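Local coordinates for protein alpha-L-arabinosidase (Xanthomonas axonopodis pv. citri, PDB 6D25) that probably removes alpha-L-arabinofuranosyl groups from arabinoxylans by hydrolysis, coping with internal di-substitutions, as a trimeric arabinofuranosidase of glycoside hydrolase family GH51, at residues Gly431-Ala436 with Val441-Thr446; Phe101-His106 with Trp204-Asn209; Ile478-Thr483 with Pro487-Pro492; Leu296-Leu301 with Leu320-Trp325. All coordinates share one frame; numbering follows the deposited sequence.

Contact 1: residues Gly431-Ala436 with Val441-Thr446; sequences GSAVKA and VYIALT
V434 O is gripped twice from the facing strand: Y442 N gives it a hydrogen bond of 2.9 Å, nearly straight at 167°, and the CA of V441 adds a CA-H...O contact at 3.3 Å. The two strands form an antiparallel beta hairpin in the sheet of the C-terminal beta domain. V434 pairs with Y442, and S432 with A444, as hydrogen-bonded pairs. A433 and I443 form a non-hydrogen-bonded pair between them, where the CA of A433 comes to 3.2 Å from Y442 O. Strands 407-421 and 513-519 extend the sheet on either side.

S432, V434, Y442 and A444 share one face, part of which is covered by helix 346-361. S432 OG lies 4.1 Å from the A444 methyl, yet its polar partners are Y404 and D357, so this buried hydroxyl is satisfied from outside the hairpin. The opposite face carries A433, V441, I443 and L445; the last three pack on L410, L412 and L414 of strand 407-421.

Y442 holds its CG anti to its own carbonyl carbon (chi1 -68°), which carries the ring toward the turn end of the hairpin. Its OH bonds to D438 in the connecting turn. CB of Y442 touches V434 CG2, the two side chains slanting across each other, while further out the A436 methyl rests against the ring, with CB 3.6 Å from Y442 CE1.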
loop_
_atom_site.group_PDB
_atom_site.type_symbol
_atom_site.label_atom_id
_atom_site.label_comp_id
_atom_site.label_asym_id
_atom_site.label_seq_id
_atom_site.Cartn_x
_atom_site.Cartn_y
_atom_site.Cartn_z
ATOM N N GLY A 431 11.364 -17.495 41.497
ATOM C CA GLY A 431 12.730 -17.906 41.134
ATOM C C GLY A 431 12.769 -18.725 39.862
ATOM O O GLY A 431 11.729 -18.954 39.250
ATOM N N SER A 432 13.970 -19.125 39.469
ATOM C CA SER A 432 14.167 -19.974 38.325
ATOM C C SER A 432 15.555 -20.607 38.470
ATOM O O SER A 432 16.328 -20.220 39.349
ATOM C CB SER A 432 14.051 -19.181 37.021
ATOM O OG SER A 432 15.076 -18.196 36.949
ATOM N N ALA A 433 15.871 -21.588 37.621
ATOM C CA ALA A 433 17.168 -22.239 37.689
ATOM C C ALA A 433 17.590 -22.697 36.284
ATOM O O ALA A 433 16.721 -22.969 35.429
ATOM C CB ALA A 433 17.111 -23.379 38.664
ATOM N N VAL A 434 18.900 -22.817 36.090
ATOM C CA VAL A 434 19.455 -23.356 34.856
ATOM C C VAL A 434 20.697 -24.202 35.170
ATOM O O VAL A 434 21.314 -24.100 36.244
ATOM C CB VAL A 434 19.843 -22.245 33.873
ATOM C CG1 VAL A 434 18.628 -21.408 33.467
ATOM C CG2 VAL A 434 20.977 -21.370 34.434
ATOM N N LYS A 435 21.054 -25.027 34.195
ATOM C CA LYS A 435 22.406 -25.546 34.074
ATOM C C LYS A 435 23.120 -24.768 32.960
ATOM O O LYS A 435 22.698 -24.784 31.817
ATOM C CB LYS A 435 22.425 -27.034 33.754
ATOM C CG LYS A 435 23.844 -27.609 33.699
ATOM C CD LYS A 435 23.912 -29.101 33.768
ATOM C CE LYS A 435 25.346 -29.540 33.715
ATOM N NZ LYS A 435 25.465 -31.003 33.820
ATOM N N ALA A 436 24.156 -24.036 33.343
ATOM C CA ALA A 436 24.816 -23.135 32.425
ATOM C C ALA A 436 25.780 -23.915 31.515
ATOM O O ALA A 436 26.180 -25.025 31.811
ATOM C CB ALA A 436 25.522 -22.060 33.213
ATOM N N VAL A 441 25.193 -25.436 38.003
ATOM C CA VAL A 441 23.791 -25.115 38.206
ATOM C C VAL A 441 23.693 -23.750 38.908
ATOM O O VAL A 441 24.427 -23.496 39.870
ATOM C CB VAL A 441 23.061 -26.204 39.003
ATOM C CG1 VAL A 441 21.679 -25.770 39.457
ATOM C CG2 VAL A 441 23.019 -27.494 38.211
ATOM N N TYR A 442 22.792 -22.901 38.413
ATOM C CA TYR A 442 22.519 -21.600 38.990
ATOM C C TYR A 442 21.041 -21.502 39.375
ATOM O O TYR A 442 20.169 -22.022 38.657
ATOM C CB TYR A 442 22.845 -20.474 38.014
ATOM C CG TYR A 442 24.313 -20.297 37.713
ATOM C CD1 TYR A 442 24.968 -21.164 36.838
ATOM C CD2 TYR A 442 25.051 -19.304 38.308
ATOM C CE1 TYR A 442 26.319 -21.005 36.549
ATOM C CE2 TYR A 442 26.397 -19.141 38.050
ATOM C CZ TYR A 442 27.038 -19.995 37.174
ATOM O OH TYR A 442 28.372 -19.835 36.917
ATOM N N ILE A 443 20.786 -20.861 40.530
ATOM C CA ILE A 443 19.430 -20.668 41.041
ATOM C C ILE A 443 19.255 -19.187 41.349
ATOM O O ILE A 443 20.056 -18.646 42.127
ATOM C CB ILE A 443 19.140 -21.453 42.328
ATOM C CG1 ILE A 443 19.508 -22.929 42.226
ATOM C CG2 ILE A 443 17.684 -21.193 42.760
ATOM C CD1 ILE A 443 19.523 -23.620 43.582
ATOM N N ALA A 444 18.239 -18.573 40.717
ATOM C CA ALA A 444 17.864 -17.200 40.980
ATOM C C ALA A 444 16.656 -17.204 41.917
ATOM O O ALA A 444 15.708 -17.965 41.681
ATOM C CB ALA A 444 17.554 -16.505 39.693
ATOM N N LEU A 445 16.697 -16.358 42.952
ATOM C CA LEU A 445 15.545 -16.165 43.825
ATOM C C LEU A 445 15.349 -14.656 44.057
ATOM O O LEU A 445 16.341 -13.922 44.289
ATOM C CB LEU A 445 15.796 -16.856 45.171
ATOM C CG LEU A 445 15.907 -18.382 45.144
ATOM C CD1 LEU A 445 16.416 -18.879 46.487
ATOM C CD2 LEU A 445 14.562 -19.049 44.804
ATOM N N THR A 446 14.102 -14.239 44.067
ATOM C CA THR A 446 13.700 -12.889 44.334
ATOM C C THR A 446 12.676 -12.883 45.472
ATOM O O THR A 446 11.682 -13.628 45.418
ATOM C CB THR A 446 13.059 -12.259 43.093
ATOM O OG1 THR A 446 14.056 -12.198 42.069
ATOM C CG2 THR A 446 12.536 -10.871 43.359
#

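Contact 2: residues Phe101-His106 with Trp204-Asn209; sequences FADEYH and WGCGGN
D103 lays its carboxylate against the backbone of G207, in a contact between two loops that follow the strands 93-96 and 196-199 of the (beta/alpha)8 barrel. CG stands anti to the carbonyl carbon of D103 (chi1 -53°), which swings the group across to the other loop. There its flat side covers the CA of G207: CG is 3.6 Å and OD2 3.5 Å from that carbon. Glycine at this position presents only hydrogens to the acid, and the approach is correspondingly close.

The disulfide sulfur meets the same carboxylate differently. C206 SG sits ahead of OD2, nearly in line with the CG-OD2 bond, at 3.8 Å. It belongs to the bridge with C100, the residue just before segment 101-106, so a covalent link and the D103 packing join the same two loops side by side. No hydrogen bond spans the two segments. D103 directs its other oxygen, OD1, to the backbone N of N201, which fixes the rotation of the carboxylate above G207. N201 directly precedes E202, placed like a clan GH-A catalytic acid after the fourth barrel strand, so D103 joins the disulfide-linked loop to the probable active-site rim.

Each loop is tightly turned. F101-D103 take helical backbone angles, and E104 N bonds to F101 O. The outer flanks reach the second subunit, where E104 forms a salt bridge with K227 of that neighbouring chain. Within the glycine-rich turn, one oxygen, G205 O, takes two N-H groups, G208 N at 3.0 Å and N209 N at 2.9 Å.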
loop_
_atom_site.group_PDB
_atom_site.type_symbol
_atom_site.label_atom_id
_atom_site.label_comp_id
_atom_site.label_asym_id
_atom_site.label_seq_id
_atom_site.Cartn_x
_atom_site.Cartn_y
_atom_site.Cartn_z
ATOM N N PHE A 101 9.868 5.048 15.747
ATOM C CA PHE A 101 10.778 5.715 14.791
ATOM C C PHE A 101 11.000 4.869 13.530
ATOM O O PHE A 101 11.102 5.432 12.428
ATOM C CB PHE A 101 12.100 6.009 15.475
ATOM C CG PHE A 101 13.145 6.698 14.640
ATOM C CD1 PHE A 101 13.246 8.083 14.651
ATOM C CD2 PHE A 101 14.074 5.955 13.921
ATOM C CE1 PHE A 101 14.233 8.704 13.903
ATOM C CE2 PHE A 101 15.068 6.590 13.191
ATOM C CZ PHE A 101 15.124 7.970 13.174
ATOM N N ALA A 102 11.018 3.542 13.651
ATOM C CA ALA A 102 11.375 2.688 12.519
ATOM C C ALA A 102 10.304 2.716 11.427
ATOM O O ALA A 102 10.637 2.488 10.252
ATOM C CB ALA A 102 11.638 1.265 12.962
ATOM N N ASP A 103 9.047 2.961 11.824
ATOM C CA ASP A 103 7.938 2.953 10.879
ATOM C C ASP A 103 7.901 4.244 10.042
ATOM O O ASP A 103 7.070 4.355 9.127
ATOM C CB ASP A 103 6.623 2.714 11.641
ATOM C CG ASP A 103 6.627 1.457 12.558
ATOM O OD1 ASP A 103 7.059 0.355 12.021
ATOM O OD2 ASP A 103 6.204 1.596 13.838
ATOM N N GLU A 104 8.740 5.223 10.325
ATOM C CA GLU A 104 8.855 6.424 9.533
ATOM C C GLU A 104 10.303 6.631 9.033
ATOM O O GLU A 104 10.586 7.635 8.416
ATOM C CB GLU A 104 8.513 7.667 10.359
ATOM C CG GLU A 104 7.062 7.808 10.718
ATOM C CD GLU A 104 6.716 9.129 11.410
ATOM O OE1 GLU A 104 7.608 9.792 12.030
ATOM O OE2 GLU A 104 5.552 9.500 11.339
ATOM N N TYR A 105 11.200 5.710 9.284
ATOM C CA TYR A 105 12.615 5.884 8.911
ATOM C C TYR A 105 12.854 5.485 7.451
ATOM O O TYR A 105 12.311 4.489 6.999
ATOM C CB TYR A 105 13.474 5.005 9.807
ATOM C CG TYR A 105 14.966 5.101 9.611
ATOM C CD1 TYR A 105 15.641 6.289 9.851
ATOM C CD2 TYR A 105 15.722 3.991 9.263
ATOM C CE1 TYR A 105 17.016 6.377 9.714
ATOM C CE2 TYR A 105 17.099 4.061 9.163
ATOM C CZ TYR A 105 17.749 5.249 9.399
ATOM O OH TYR A 105 19.113 5.314 9.293
ATOM N N HIS A 106 13.681 6.270 6.766
ATOM C CA HIS A 106 14.102 5.998 5.397
ATOM C C HIS A 106 15.608 5.752 5.440
ATOM O O HIS A 106 16.377 6.729 5.652
ATOM C CB HIS A 106 13.656 7.133 4.475
ATOM C CG HIS A 106 12.173 7.264 4.516
ATOM N ND1 HIS A 106 11.363 6.348 3.880
ATOM C CD2 HIS A 106 11.347 8.064 5.218
ATOM C CE1 HIS A 106 10.104 6.563 4.192
ATOM N NE2 HIS A 106 10.048 7.631 4.986
ATOM N N TRP A 204 -0.532 -1.839 14.827
ATOM C CA TRP A 204 -1.845 -1.519 15.415
ATOM C C TRP A 204 -1.874 -0.063 15.895
ATOM O O TRP A 204 -2.946 0.430 16.185
ATOM C CB TRP A 204 -2.246 -2.465 16.566
ATOM C CG TRP A 204 -1.084 -2.978 17.340
ATOM C CD1 TRP A 204 -0.464 -4.183 17.177
ATOM C CD2 TRP A 204 -0.337 -2.267 18.344
ATOM N NE1 TRP A 204 0.639 -4.248 17.984
ATOM C CE2 TRP A 204 0.733 -3.090 18.714
ATOM C CE3 TRP A 204 -0.499 -1.033 18.986
ATOM C CZ2 TRP A 204 1.656 -2.711 19.686
ATOM C CZ3 TRP A 204 0.430 -0.633 19.914
ATOM C CH2 TRP A 204 1.488 -1.466 20.260
ATOM N N GLY A 205 -0.729 0.599 15.982
ATOM C CA GLY A 205 -0.629 1.956 16.554
ATOM C C GLY A 205 0.198 2.873 15.661
ATOM O O GLY A 205 -0.207 3.175 14.542
ATOM N N CYS A 206 1.393 3.243 16.126
ATOM C CA CYS A 206 2.218 4.263 15.451
ATOM C C CYS A 206 2.688 3.795 14.058
ATOM O O CYS A 206 3.046 4.623 13.227
ATOM C CB CYS A 206 3.374 4.722 16.355
ATOM S SG CYS A 206 4.517 3.363 16.762
ATOM N N GLY A 207 2.647 2.496 13.762
ATOM C CA GLY A 207 3.023 1.984 12.445
ATOM C C GLY A 207 1.928 2.026 11.404
ATOM O O GLY A 207 2.187 1.564 10.257
ATOM N N GLY A 208 0.741 2.562 11.711
ATOM C CA GLY A 208 -0.289 2.727 10.690
ATOM C C GLY A 208 -1.705 2.401 11.155
ATOM O O GLY A 208 -2.578 2.341 10.351
ATOM N N ASN A 209 -1.943 2.239 12.451
ATOM C CA ASN A 209 -3.312 2.096 13.007
ATOM C C ASN A 209 -4.079 0.997 12.255
ATOM O O ASN A 209 -5.256 1.157 11.921
ATOM C CB ASN A 209 -4.035 3.442 13.028
ATOM C CG ASN A 209 -3.466 4.344 14.109
ATOM O OD1 ASN A 209 -3.603 4.037 15.286
ATOM N ND2 ASN A 209 -2.716 5.374 13.726
#

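Contact 3: residues Ile478-Thr483 with Pro487-Pro492; sequences IATYNT and PQAVAP
N482 spans from one arm to the other of the loop that joins strands 468-473 and 493-494 of the C-terminal domain, and its amide grips both the N and the O of V490 in a two-bond clasp. At the base, CB packs on P487 O at 3.7 Å. The next atom, CG, lies 3.4 Å from P487 O and stands anti to the carbonyl carbon of N482 (chi1 -69°), a turn that brings the amide alongside the returning chain. Of its two tips, OD1 takes V490 N at 2.7 Å in the carbonyl plane, on a lone pair. ND2 gives a hydrogen to V490 O at 3.0 Å; the acceptor lies essentially in the amide plane, and the bond is close to straight (167°). These two bonds hold the buried amide flat and fix which end is oxygen. ND2 also reaches L391 O, tying the loop to the end of strand 388-391, just ahead of helix 393-400.

Beside this pair runs an apolar seam. T480 and V490 slant past one another, and the A489 methyl closes in from the same arm. The threonine hydroxyl turns instead to A477 O, while T480 CG2 rests 3.6 Å from V490 CG2 and 3.9 Å from A489 CB.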
loop_
_atom_site.group_PDB
_atom_site.type_symbol
_atom_site.label_atom_id
_atom_site.label_comp_id
_atom_site.label_asym_id
_atom_site.label_seq_id
_atom_site.Cartn_x
_atom_site.Cartn_y
_atom_site.Cartn_z
ATOM N N ILE A 478 13.553 0.399 49.497
ATOM C CA ILE A 478 12.993 -0.034 48.208
ATOM C C ILE A 478 13.206 1.027 47.121
ATOM O O ILE A 478 13.391 0.692 45.953
ATOM C CB ILE A 478 11.515 -0.442 48.318
ATOM C CG1 ILE A 478 10.618 0.688 48.812
ATOM C CG2 ILE A 478 11.368 -1.693 49.176
ATOM C CD1 ILE A 478 9.145 0.316 48.859
ATOM N N ALA A 479 13.121 2.308 47.479
ATOM C CA ALA A 479 13.219 3.376 46.485
ATOM C C ALA A 479 14.664 3.877 46.394
ATOM O O ALA A 479 14.922 5.071 46.703
ATOM C CB ALA A 479 12.299 4.508 46.879
ATOM N N THR A 480 15.622 3.002 46.199
ATOM C CA THR A 480 17.010 3.423 46.080
ATOM C C THR A 480 17.367 3.270 44.605
ATOM O O THR A 480 16.964 2.290 43.973
ATOM C CB THR A 480 17.948 2.573 46.961
ATOM O OG1 THR A 480 17.460 2.546 48.302
ATOM C CG2 THR A 480 19.374 3.064 46.948
ATOM N N TYR A 481 18.125 4.230 44.077
ATOM C CA TYR A 481 18.582 4.183 42.710
ATOM C C TYR A 481 20.018 4.726 42.655
ATOM O O TYR A 481 20.507 5.266 43.607
ATOM C CB TYR A 481 17.624 4.980 41.804
ATOM C CG TYR A 481 17.320 6.389 42.263
ATOM C CD1 TYR A 481 18.148 7.443 41.933
ATOM C CD2 TYR A 481 16.176 6.673 42.981
ATOM C CE1 TYR A 481 17.872 8.743 42.319
ATOM C CE2 TYR A 481 15.891 7.957 43.416
ATOM C CZ TYR A 481 16.721 8.997 43.040
ATOM O OH TYR A 481 16.481 10.269 43.412
ATOM N N ASN A 482 20.673 4.519 41.531
ATOM C CA ASN A 482 22.050 4.945 41.340
ATOM C C ASN A 482 22.067 6.328 40.676
ATOM O O ASN A 482 21.240 6.619 39.792
ATOM C CB ASN A 482 22.801 3.913 40.504
ATOM C CG ASN A 482 23.020 2.617 41.243
ATOM O OD1 ASN A 482 23.082 2.630 42.481
ATOM N ND2 ASN A 482 23.108 1.508 40.501
ATOM N N THR A 483 23.013 7.148 41.087
ATOM C CA THR A 483 23.270 8.465 40.486
ATOM C C THR A 483 24.774 8.607 40.202
ATOM O O THR A 483 25.585 7.835 40.691
ATOM C CB THR A 483 22.838 9.594 41.428
ATOM O OG1 THR A 483 23.622 9.470 42.613
ATOM C CG2 THR A 483 21.368 9.548 41.785
ATOM N N PRO A 487 27.092 6.129 42.626
ATOM C CA PRO A 487 26.970 5.254 41.478
ATOM C C PRO A 487 26.762 3.790 41.855
ATOM O O PRO A 487 26.395 3.021 40.988
ATOM C CB PRO A 487 28.307 5.418 40.732
ATOM C CG PRO A 487 29.285 5.836 41.781
ATOM C CD PRO A 487 28.455 6.686 42.727
ATOM N N GLN A 488 27.050 3.421 43.100
ATOM C CA GLN A 488 26.911 2.012 43.525
ATOM C C GLN A 488 25.983 1.939 44.738
ATOM O O GLN A 488 26.124 1.049 45.562
ATOM C CB GLN A 488 28.266 1.363 43.825
ATOM C CG GLN A 488 29.174 1.303 42.592
ATOM C CD GLN A 488 30.183 0.182 42.648
ATOM O OE1 GLN A 488 31.046 0.202 43.505
ATOM N NE2 GLN A 488 30.061 -0.817 41.788
ATOM N N ALA A 489 24.982 2.777 44.809
ATOM C CA ALA A 489 23.989 2.671 45.885
ATOM C C ALA A 489 23.269 1.316 45.768
ATOM O O ALA A 489 22.849 0.788 46.778
ATOM C CB ALA A 489 22.982 3.816 45.817
ATOM N N VAL A 490 23.059 0.817 44.544
ATOM C CA VAL A 490 22.406 -0.470 44.312
ATOM C C VAL A 490 23.346 -1.278 43.416
ATOM O O VAL A 490 23.468 -0.966 42.240
ATOM C CB VAL A 490 21.023 -0.339 43.650
ATOM C CG1 VAL A 490 20.294 -1.675 43.585
ATOM C CG2 VAL A 490 20.147 0.661 44.391
ATOM N N ALA A 491 24.030 -2.279 44.003
ATOM C CA ALA A 491 25.019 -3.031 43.200
ATOM C C ALA A 491 25.291 -4.360 43.884
ATOM O O ALA A 491 25.207 -4.447 45.097
ATOM C CB ALA A 491 26.310 -2.242 43.047
ATOM N N PRO A 492 25.640 -5.381 43.082
ATOM C CA PRO A 492 25.689 -6.713 43.616
ATOM C C PRO A 492 26.946 -6.902 44.474
ATOM O O PRO A 492 27.976 -6.351 44.153
ATOM C CB PRO A 492 25.657 -7.641 42.388
ATOM C CG PRO A 492 26.125 -6.793 41.254
ATOM C CD PRO A 492 25.825 -5.365 41.647
#

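Contact 4: residues Leu296-Leu301 with Leu320-Trp325; sequences LVMDEL and LVVDEW
V322 and W325 are the two residues of segment 320-325 that receive the methyl of M298, which reaches over from helix 285-312. Helix and strand belong to one beta-alpha-beta crossover of the (beta/alpha)8 barrel: the chain leaves strand 262-269, runs through this helix and returns as strand 319-325, parallel to the first. L320 and V321 start the segment inside the barrel sheet, bonded by their backbones to the neighbouring strands.

At V322 the side chain turns to the helix. CG1 and the methionine meet tip to tip, with CE 3.7 Å and SD 4.1 Å from V322 CG1. The methionine starts out extended, CG anti to the backbone N (chi1 -179°), then bends at both later torsions (68° and 78°), and this hook brings CE against V322 CG1 and W325 CB, which lie side by side in front of it. V322 is also the centre of an inverse gamma turn.

D323 and E324 follow. E324 makes a salt bridge with R95 and a hydrogen bond with Y268. In clan GH-A, which includes GH51, the catalytic acids stand at the ends of barrel strands 4 and 7, and the positions of E202 and E324 are consistent with that.

The chain turns a corner at E324, and W325 comes back toward the helix. Its CB lies 3.7 Å from M298 CE, while the indole leads away to an edge-to-face contact with F359. With no polar bond across it, helix and strand meet here through the end of one methionine, by dispersion and burial, which sets no strict direction, and the acids of D323 and E324 lead away to their own polar partners.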
loop_
_atom_site.group_PDB
_atom_site.type_symbol
_atom_site.label_atom_id
_atom_site.label_comp_id
_atom_site.label_asym_id
_atom_site.label_seq_id
_atom_site.Cartn_x
_atom_site.Cartn_y
_atom_site.Cartn_z
ATOM N N LEU A 296 4.127 -9.152 36.597
ATOM C CA LEU A 296 3.920 -10.598 36.602
ATOM C C LEU A 296 2.842 -11.043 35.591
ATOM O O LEU A 296 2.779 -12.229 35.236
ATOM C CB LEU A 296 3.557 -11.047 38.018
ATOM C CG LEU A 296 4.754 -11.143 38.975
ATOM C CD1 LEU A 296 4.263 -11.348 40.402
ATOM C CD2 LEU A 296 5.644 -12.286 38.597
ATOM N N VAL A 297 2.061 -10.107 35.116
ATOM C CA VAL A 297 1.037 -10.392 34.119
ATOM C C VAL A 297 1.703 -10.966 32.831
ATOM O O VAL A 297 1.077 -11.715 32.072
ATOM C CB VAL A 297 0.208 -9.123 33.843
ATOM C CG1 VAL A 297 -0.714 -9.288 32.642
ATOM C CG2 VAL A 297 -0.599 -8.678 35.049
ATOM N N MET A 298 2.971 -10.637 32.609
ATOM C CA MET A 298 3.738 -11.214 31.481
ATOM C C MET A 298 3.544 -12.737 31.382
ATOM O O MET A 298 3.463 -13.273 30.274
ATOM C CB MET A 298 5.222 -10.884 31.621
ATOM C CG MET A 298 6.093 -11.411 30.496
ATOM S SD MET A 298 5.823 -10.620 28.906
ATOM C CE MET A 298 6.711 -9.077 29.096
ATOM N N ASP A 299 3.487 -13.447 32.519
ATOM C CA ASP A 299 3.374 -14.888 32.463
ATOM C C ASP A 299 2.035 -15.313 31.827
ATOM O O ASP A 299 2.007 -16.192 30.981
ATOM C CB ASP A 299 3.535 -15.546 33.832
ATOM C CG ASP A 299 3.561 -17.064 33.693
ATOM O OD1 ASP A 299 4.488 -17.595 33.116
ATOM O OD2 ASP A 299 2.607 -17.685 34.090
ATOM N N GLU A 300 0.930 -14.682 32.242
ATOM C CA GLU A 300 -0.389 -14.972 31.683
ATOM C C GLU A 300 -0.418 -14.651 30.180
ATOM O O GLU A 300 -0.948 -15.426 29.384
ATOM C CB GLU A 300 -1.457 -14.164 32.432
ATOM C CG GLU A 300 -2.831 -14.294 31.834
ATOM C CD GLU A 300 -3.903 -13.420 32.475
ATOM O OE1 GLU A 300 -3.637 -12.830 33.563
ATOM O OE2 GLU A 300 -5.001 -13.354 31.866
ATOM N N LEU A 301 0.121 -13.490 29.793
ATOM C CA LEU A 301 0.145 -13.089 28.374
ATOM C C LEU A 301 0.927 -14.113 27.550
ATOM O O LEU A 301 0.437 -14.563 26.493
ATOM C CB LEU A 301 0.784 -11.710 28.231
ATOM C CG LEU A 301 0.047 -10.553 28.904
ATOM C CD1 LEU A 301 0.846 -9.277 28.713
ATOM C CD2 LEU A 301 -1.379 -10.375 28.388
ATOM N N LEU A 320 8.090 -16.805 19.766
ATOM C CA LEU A 320 7.467 -15.637 20.335
ATOM C C LEU A 320 8.602 -14.726 20.810
ATOM O O LEU A 320 9.530 -15.152 21.510
ATOM C CB LEU A 320 6.537 -16.047 21.480
ATOM C CG LEU A 320 5.724 -14.947 22.149
ATOM C CD1 LEU A 320 4.883 -14.157 21.145
ATOM C CD2 LEU A 320 4.825 -15.594 23.170
ATOM N N VAL A 321 8.548 -13.490 20.333
ATOM C CA VAL A 321 9.620 -12.531 20.470
ATOM C C VAL A 321 9.075 -11.377 21.332
ATOM O O VAL A 321 8.200 -10.637 20.879
ATOM C CB VAL A 321 10.079 -12.035 19.094
ATOM C CG1 VAL A 321 11.105 -10.938 19.190
ATOM C CG2 VAL A 321 10.609 -13.197 18.243
ATOM N N VAL A 322 9.539 -11.239 22.569
ATOM C CA VAL A 322 8.980 -10.204 23.411
ATOM C C VAL A 322 9.821 -8.963 23.169
ATOM O O VAL A 322 10.722 -8.687 23.968
ATOM C CB VAL A 322 8.980 -10.604 24.893
ATOM C CG1 VAL A 322 8.325 -9.532 25.788
ATOM C CG2 VAL A 322 8.268 -11.926 25.086
ATOM N N ASP A 323 9.568 -8.211 22.098
ATOM C CA ASP A 323 10.678 -7.283 21.765
ATOM C C ASP A 323 10.418 -5.875 22.306
ATOM O O ASP A 323 11.214 -4.992 22.015
ATOM C CB ASP A 323 11.088 -7.355 20.302
ATOM C CG ASP A 323 9.946 -7.002 19.402
ATOM O OD1 ASP A 323 8.881 -6.725 19.976
ATOM O OD2 ASP A 323 10.156 -6.992 18.171
ATOM N N GLU A 324 9.403 -5.710 23.160
ATOM C CA GLU A 324 9.375 -4.553 24.090
ATOM C C GLU A 324 8.781 -5.023 25.412
ATOM O O GLU A 324 7.672 -5.537 25.427
ATOM C CB GLU A 324 8.566 -3.357 23.549
ATOM C CG GLU A 324 9.049 -2.882 22.197
ATOM C CD GLU A 324 8.248 -1.762 21.548
ATOM O OE1 GLU A 324 7.421 -1.174 22.266
ATOM O OE2 GLU A 324 8.455 -1.523 20.322
ATOM N N TRP A 325 9.535 -4.839 26.487
ATOM C CA TRP A 325 9.064 -5.020 27.842
ATOM C C TRP A 325 9.846 -4.083 28.771
ATOM O O TRP A 325 10.861 -3.530 28.360
ATOM C CB TRP A 325 9.186 -6.484 28.278
ATOM C CG TRP A 325 10.595 -6.974 28.405
ATOM C CD1 TRP A 325 11.384 -7.442 27.395
ATOM C CD2 TRP A 325 11.389 -7.066 29.604
ATOM N NE1 TRP A 325 12.625 -7.777 27.865
ATOM C CE2 TRP A 325 12.648 -7.594 29.221
ATOM C CE3 TRP A 325 11.180 -6.744 30.946
ATOM C CZ2 TRP A 325 13.679 -7.800 30.143
ATOM C CZ3 TRP A 325 12.184 -6.983 31.855
ATOM C CH2 TRP A 325 13.421 -7.499 31.465
#

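How the contacts relate
From the N terminus, contact 2 comes first and closes a long loop of 97 residues, joining the loops that follow barrel strands 93-96 and 196-199. Contact 4 then closes a shorter one of 18 residues between a barrel helix and the next strand. Contact 1 spans a four-residue hairpin turn in the C-terminal beta domain, and contact 3 a three-residue turn in a later loop of it. All four lie in series, so none nests in or crosses another. Contacts 1 and 2 sit on opposite sides of the chain's centre, their centres 38 Å apart. Helix 346-361 touches both contact 1 and contact 4, linking barrel and beta domain.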